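Local coordinates for cytochrome P450 RhF (Acinetobacter radioresistens, PDB 6RO8), which probably acts as a monooxygenase, its heme domain, the part present here, holding the heme iron at which substrates are probably oxidised, at residues A[88-93]-A[198-203]. Sequence-based numbering, arbitrary orientation.
Sequences LEKLTP and TVNTWG
The backbone N of L91 donates to O of T201 over 2.9 Å, with an N-H...O angle of 145° and the donor tilted 20° from the carbonyl plane. This carbonyl belongs to the last turn of helix 187-202, where the supply of following amide donors runs out, and the loop 88-93 supplies one. K90 reaches past the same helix end by its aliphatic part: its methylenes run alongside the backbone O and the side-chain OD1 of N200, the two side chains crossing at about a right angle. A long, extended methylene chain suits this course, since it can run along the end of the helix before bending at its last torsion (chi4 -71°), where NZ makes a weak hydrogen bond to OG1 of T92.

Both branches of T201 are used. OG1 bonds back to O of H197, as a threonine in a helix readily does, while CG2, anti to the backbone N, comes 3.5 Å from O of L88 and also covers the centre of one face of the W202 indole, 3.4 Å above its plane. L88 meets that indole at the edge instead, CD2 lying 3.6 Å from CH2 near the ring plane; a branched leucine tip fits this apolar rim. G203 is the first residue to leave the helix.

L88 also lies about 4 Å from a bound histidine, and F420, which lines that ligand's pocket, meets W202 edge-to-face. In P450 terms this joins the B-C loop to the end of the F helix, two elements that cover the distal pocket. R321 of strand 320-324 hydrogen-bonds to O of E89 through NH1 and K340 of strand 340-343 pairs with the E89 carboxylate, while helix 207-233 packs V213 and V217 against N200.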
# COMPACT_ATOMS: atom_id res chain seq x y z
N LEU A 88 0.11 11.40 -3.20
CA LEU A 88 0.89 10.82 -4.29
C LEU A 88 1.98 11.77 -4.77
O LEU A 88 2.58 11.56 -5.84
CB LEU A 88 -0.01 10.42 -5.45
CG LEU A 88 -1.10 9.39 -5.16
CD1 LEU A 88 -1.98 9.27 -6.40
CD2 LEU A 88 -0.52 8.00 -4.73
N GLU A 89 2.26 12.80 -3.98
CA GLU A 89 3.28 13.78 -4.31
C GLU A 89 4.68 13.18 -4.20
O GLU A 89 4.96 12.36 -3.33
CB GLU A 89 3.12 14.97 -3.37
CG GLU A 89 4.15 16.08 -3.44
CD GLU A 89 3.91 17.07 -2.34
OE1 GLU A 89 4.50 16.90 -1.25
OE2 GLU A 89 3.08 17.98 -2.54
N LYS A 90 5.58 13.62 -5.08
CA LYS A 90 6.91 13.05 -5.09
C LYS A 90 7.69 13.53 -3.87
O LYS A 90 7.76 14.73 -3.59
CB LYS A 90 7.65 13.41 -6.38
CG LYS A 90 9.05 12.83 -6.40
CD LYS A 90 9.78 12.95 -7.73
CE LYS A 90 11.12 12.18 -7.74
NZ LYS A 90 12.23 12.74 -6.91
N LEU A 91 8.26 12.59 -3.13
CA LEU A 91 8.82 12.93 -1.84
C LEU A 91 10.00 13.88 -1.98
O LEU A 91 10.00 14.98 -1.42
CB LEU A 91 9.23 11.65 -1.11
CG LEU A 91 9.62 11.87 0.33
CD1 LEU A 91 8.40 12.28 1.12
CD2 LEU A 91 10.16 10.56 0.83
N THR A 92 11.01 13.47 -2.74
CA THR A 92 12.17 14.34 -2.91
C THR A 92 12.11 15.04 -4.26
O THR A 92 11.71 14.43 -5.27
CB THR A 92 13.46 13.54 -2.79
OG1 THR A 92 13.79 12.95 -4.05
CG2 THR A 92 13.30 12.42 -1.77
N PRO A 93 12.44 16.32 -4.33
CA PRO A 93 12.29 17.07 -5.59
C PRO A 93 13.03 16.41 -6.74
O PRO A 93 14.09 15.81 -6.58
CB PRO A 93 12.87 18.44 -5.26
CG PRO A 93 12.62 18.61 -3.82
CD PRO A 93 12.77 17.22 -3.21
N THR A 198 6.79 3.77 -7.63
CA THR A 198 6.87 3.86 -6.17
C THR A 198 8.19 4.47 -5.71
O THR A 198 8.20 5.34 -4.83
CB THR A 198 6.65 2.50 -5.51
OG1 THR A 198 7.81 1.68 -5.73
CG2 THR A 198 5.40 1.79 -6.06
N VAL A 199 9.31 4.02 -6.28
CA VAL A 199 10.61 4.62 -5.98
C VAL A 199 10.61 6.12 -6.28
O VAL A 199 11.15 6.93 -5.52
CB VAL A 199 11.72 3.91 -6.77
CG1 VAL A 199 13.03 4.63 -6.54
CG2 VAL A 199 11.79 2.46 -6.37
N ASN A 200 10.05 6.50 -7.43
CA ASN A 200 9.96 7.92 -7.76
C ASN A 200 9.18 8.69 -6.69
O ASN A 200 9.56 9.80 -6.30
CB ASN A 200 9.29 8.10 -9.12
CG ASN A 200 9.45 9.50 -9.66
OD1 ASN A 200 10.56 9.99 -9.78
ND2 ASN A 200 8.32 10.15 -10.00
N THR A 201 8.07 8.10 -6.22
CA THR A 201 7.15 8.82 -5.34
C THR A 201 7.57 8.75 -3.88
O THR A 201 7.62 9.78 -3.19
CB THR A 201 5.75 8.26 -5.51
OG1 THR A 201 5.41 8.22 -6.90
CG2 THR A 201 4.72 9.09 -4.73
N TRP A 202 7.85 7.55 -3.38
CA TRP A 202 8.07 7.32 -1.96
C TRP A 202 9.50 6.98 -1.61
O TRP A 202 9.80 6.75 -0.43
CB TRP A 202 7.13 6.22 -1.45
CG TRP A 202 5.69 6.64 -1.49
CD1 TRP A 202 5.03 7.40 -0.57
CD2 TRP A 202 4.74 6.33 -2.52
NE1 TRP A 202 3.72 7.57 -0.96
CE2 TRP A 202 3.52 6.92 -2.15
CE3 TRP A 202 4.81 5.60 -3.71
CZ2 TRP A 202 2.37 6.82 -2.92
CZ3 TRP A 202 3.67 5.50 -4.48
CH2 TRP A 202 2.47 6.10 -4.09
N GLY A 203 10.39 6.91 -2.60
CA GLY A 203 11.78 6.56 -2.37
C GLY A 203 12.70 7.76 -2.51
O GLY A 203 12.29 8.90 -2.72